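Local coordinates for hypothetical protein XCC3642 (Xanthomonas campestris pv. campestris, PDB 2E12) that is of unknown function but adopts a novel variant of the Sm-like motif, a fold often associated with RNA binding, at residues P2-T10 with Y54-N64. Sequence-based numbering, arbitrary orientation.
Sequences PKYAPHVYT and YRDEQEREGSN
Tyr4 and Arg55 bridge the N-terminal segment 2-10, which precedes helix 12-23, to the beta hairpin of 54-64, where a type I turn from Asp56 to Glu59 lies in the connection between antiparallel strands 44-55 and 61-70. Arg55 N donates to Lys3 O and Ala5 N to Arg55 O (2.9 Å). Farther along, Tyr9 and Ser63 form an antiparallel hydrogen-bonded pair, with Ser63 N 2.7 Å from Tyr9 O. Just beyond Ser63, Asn64 ND2 donates to His7 O at 2.8 Å from above the carbonyl plane, while a water joins Val8 N to Asp56 OD2.

A polar cluster closes the hairpin end. Glu59 OE1 accepts from Tyr4 OH (3.0 Å), on its syn lone pair, and from Arg55 NH1 in a salt bridge (2.9 Å). The Tyr4 ring and Arg55 chain run side by side, Arg55 CB making a CH-pi contact over one ring face; Pro2 CG covers a guanidinium face, 3.5 Å above its centre.

Van der Waals contacts join the middle of the segments. With CG1 of Val8 anti to its carbonyl carbon (chi1 -68°), that methyl meets Tyr54 CB, while CG2 has the backbone Arg60 O as a neighbour; Val8 CB sits 3.5 Å from Gly62 CA. Ala5 CB also packs on Tyr54 CB; the Tyr54 ring meets Trp82 edge-to-face.

Two donors on Glu59 OE1 would probably stabilise its ionised form; the Arg55 bond braces the hairpin internally, and the Tyr4 hydroxyl links it to the N-terminal segment.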
# COMPACT_ATOMS: atom_id res chain seq x y z
N PRO A 2 -12.67 -1.42 -24.18
CA PRO A 2 -12.48 -1.88 -22.79
C PRO A 2 -11.79 -3.24 -22.65
O PRO A 2 -12.04 -4.15 -23.42
CB PRO A 2 -13.91 -1.94 -22.23
CG PRO A 2 -14.78 -1.25 -23.29
CD PRO A 2 -14.08 -1.57 -24.57
N LYS A 3 -10.92 -3.36 -21.66
CA LYS A 3 -10.25 -4.62 -21.39
C LYS A 3 -11.06 -5.19 -20.23
O LYS A 3 -11.40 -4.45 -19.31
CB LYS A 3 -8.79 -4.39 -20.98
CG LYS A 3 -7.99 -3.59 -21.99
CD LYS A 3 -6.54 -3.48 -21.56
CE LYS A 3 -5.71 -2.72 -22.58
NZ LYS A 3 -4.27 -2.65 -22.18
N TYR A 4 -11.40 -6.47 -20.30
CA TYR A 4 -12.20 -7.11 -19.25
C TYR A 4 -11.39 -8.03 -18.34
O TYR A 4 -10.48 -8.72 -18.79
CB TYR A 4 -13.36 -7.89 -19.87
CG TYR A 4 -14.40 -7.01 -20.55
CD1 TYR A 4 -14.13 -6.37 -21.76
CD2 TYR A 4 -15.64 -6.76 -19.93
CE1 TYR A 4 -15.07 -5.49 -22.35
CE2 TYR A 4 -16.58 -5.88 -20.51
CZ TYR A 4 -16.28 -5.25 -21.72
OH TYR A 4 -17.19 -4.36 -22.27
N ALA A 5 -11.72 -8.00 -17.05
CA ALA A 5 -11.03 -8.83 -16.07
C ALA A 5 -12.08 -9.54 -15.23
O ALA A 5 -13.20 -9.04 -15.07
CB ALA A 5 -10.13 -7.96 -15.17
N PRO A 6 -11.75 -10.72 -14.71
CA PRO A 6 -12.66 -11.51 -13.88
C PRO A 6 -13.20 -10.76 -12.64
O PRO A 6 -14.34 -10.98 -12.25
CB PRO A 6 -11.83 -12.76 -13.53
CG PRO A 6 -10.39 -12.37 -13.87
CD PRO A 6 -10.57 -11.51 -15.08
N HIS A 7 -12.37 -9.90 -12.05
CA HIS A 7 -12.77 -9.10 -10.87
C HIS A 7 -12.07 -7.74 -10.92
O HIS A 7 -10.98 -7.64 -11.49
CB HIS A 7 -12.37 -9.79 -9.56
CG HIS A 7 -12.83 -11.21 -9.44
ND1 HIS A 7 -12.18 -12.26 -10.06
CD2 HIS A 7 -13.86 -11.76 -8.75
CE1 HIS A 7 -12.79 -13.39 -9.76
NE2 HIS A 7 -13.81 -13.12 -8.96
N VAL A 8 -12.68 -6.71 -10.34
CA VAL A 8 -12.08 -5.36 -10.30
C VAL A 8 -12.35 -4.70 -8.93
O VAL A 8 -13.37 -4.97 -8.30
CB VAL A 8 -12.62 -4.43 -11.44
CG1 VAL A 8 -12.12 -4.92 -12.80
CG2 VAL A 8 -14.14 -4.39 -11.43
N TYR A 9 -11.44 -3.82 -8.49
CA TYR A 9 -11.54 -3.17 -7.16
C TYR A 9 -11.52 -1.63 -7.09
O TYR A 9 -10.76 -0.98 -7.80
CB TYR A 9 -10.41 -3.71 -6.27
CG TYR A 9 -10.39 -5.22 -6.19
CD1 TYR A 9 -11.16 -5.90 -5.25
CD2 TYR A 9 -9.66 -5.97 -7.11
CE1 TYR A 9 -11.21 -7.29 -5.23
CE2 TYR A 9 -9.71 -7.36 -7.10
CZ TYR A 9 -10.49 -8.01 -6.15
OH TYR A 9 -10.54 -9.38 -6.14
N THR A 10 -12.34 -1.07 -6.20
CA THR A 10 -12.45 0.38 -6.05
C THR A 10 -12.20 0.90 -4.63
O THR A 10 -12.15 2.10 -4.41
CB THR A 10 -13.85 0.88 -6.48
OG1 THR A 10 -14.84 0.36 -5.60
CG2 THR A 10 -14.16 0.43 -7.90
N TYR A 54 -10.10 -1.88 -15.48
CA TYR A 54 -10.75 -2.91 -16.31
C TYR A 54 -12.25 -2.90 -16.06
O TYR A 54 -12.73 -2.13 -15.23
CB TYR A 54 -10.22 -4.30 -15.96
CG TYR A 54 -8.73 -4.52 -16.20
CD1 TYR A 54 -8.25 -4.83 -17.47
CD2 TYR A 54 -7.82 -4.45 -15.15
CE1 TYR A 54 -6.90 -5.08 -17.68
CE2 TYR A 54 -6.47 -4.69 -15.35
CZ TYR A 54 -6.01 -5.01 -16.62
OH TYR A 54 -4.68 -5.25 -16.83
N ARG A 55 -12.98 -3.74 -16.79
CA ARG A 55 -14.43 -3.91 -16.65
C ARG A 55 -14.71 -5.39 -16.36
O ARG A 55 -14.05 -6.27 -16.94
CB ARG A 55 -15.21 -3.60 -17.93
CG ARG A 55 -15.42 -2.16 -18.28
CD ARG A 55 -16.51 -2.09 -19.35
NE ARG A 55 -16.60 -0.79 -20.01
CZ ARG A 55 -17.39 -0.53 -21.04
NH1 ARG A 55 -18.16 -1.48 -21.54
NH2 ARG A 55 -17.36 0.67 -21.61
N ASP A 56 -15.68 -5.65 -15.50
CA ASP A 56 -16.06 -7.04 -15.24
C ASP A 56 -17.26 -7.34 -16.15
O ASP A 56 -17.69 -6.49 -16.93
CB ASP A 56 -16.41 -7.28 -13.77
CG ASP A 56 -17.44 -6.30 -13.23
OD1 ASP A 56 -18.31 -5.81 -13.98
OD2 ASP A 56 -17.41 -6.04 -12.00
N GLU A 57 -17.79 -8.55 -16.04
CA GLU A 57 -18.92 -8.95 -16.87
C GLU A 57 -20.17 -8.09 -16.72
O GLU A 57 -20.91 -7.92 -17.69
CB GLU A 57 -19.28 -10.40 -16.59
CG GLU A 57 -20.28 -10.93 -17.58
CD GLU A 57 -20.70 -12.34 -17.29
OE1 GLU A 57 -19.81 -13.16 -16.97
OE2 GLU A 57 -21.92 -12.63 -17.41
N GLN A 58 -20.42 -7.58 -15.51
CA GLN A 58 -21.59 -6.73 -15.25
C GLN A 58 -21.32 -5.32 -15.76
O GLN A 58 -22.15 -4.43 -15.61
CB GLN A 58 -21.90 -6.70 -13.74
CG GLN A 58 -22.72 -7.88 -13.24
CD GLN A 58 -22.73 -8.01 -11.71
OE1 GLN A 58 -22.94 -7.03 -10.98
NE2 GLN A 58 -22.52 -9.23 -11.22
N GLU A 59 -20.14 -5.13 -16.35
CA GLU A 59 -19.69 -3.86 -16.91
C GLU A 59 -19.27 -2.77 -15.91
O GLU A 59 -19.33 -1.59 -16.24
CB GLU A 59 -20.76 -3.29 -17.86
CG GLU A 59 -21.24 -4.25 -18.94
CD GLU A 59 -20.18 -4.58 -19.98
OE1 GLU A 59 -19.26 -3.77 -20.17
OE2 GLU A 59 -20.28 -5.64 -20.62
N ARG A 60 -18.85 -3.16 -14.71
CA ARG A 60 -18.39 -2.23 -13.68
C ARG A 60 -16.86 -2.03 -13.79
O ARG A 60 -16.13 -3.00 -14.00
CB ARG A 60 -18.74 -2.76 -12.27
CG ARG A 60 -20.20 -3.25 -12.09
CD ARG A 60 -20.38 -3.91 -10.71
NE ARG A 60 -21.75 -4.36 -10.41
CZ ARG A 60 -22.78 -3.54 -10.22
NH1 ARG A 60 -22.62 -2.23 -10.29
NH2 ARG A 60 -23.98 -4.05 -9.98
N GLU A 61 -16.38 -0.80 -13.64
CA GLU A 61 -14.94 -0.48 -13.73
C GLU A 61 -14.21 -0.47 -12.38
O GLU A 61 -14.75 -0.01 -11.37
CB GLU A 61 -14.75 0.87 -14.41
CG GLU A 61 -15.22 0.92 -15.84
CD GLU A 61 -14.71 2.14 -16.58
OE1 GLU A 61 -14.54 2.02 -17.81
OE2 GLU A 61 -14.46 3.19 -15.95
N GLY A 62 -12.97 -0.95 -12.38
CA GLY A 62 -12.19 -1.00 -11.15
C GLY A 62 -10.72 -1.32 -11.40
O GLY A 62 -10.29 -1.44 -12.55
N SER A 63 -9.94 -1.46 -10.33
CA SER A 63 -8.52 -1.74 -10.49
C SER A 63 -8.13 -3.20 -10.31
O SER A 63 -8.81 -3.97 -9.64
CB SER A 63 -7.71 -0.89 -9.51
OG SER A 63 -7.83 0.48 -9.83
N ASN A 64 -7.02 -3.57 -10.94
CA ASN A 64 -6.46 -4.92 -10.88
C ASN A 64 -5.17 -4.92 -11.70
O ASN A 64 -4.75 -3.88 -12.19
CB ASN A 64 -7.44 -5.93 -11.47
CG ASN A 64 -7.26 -7.32 -10.88
OD1 ASN A 64 -6.18 -7.67 -10.40
ND2 ASN A 64 -8.31 -8.12 -10.93
O HOH W 1 -15.59 -7.24 -10.07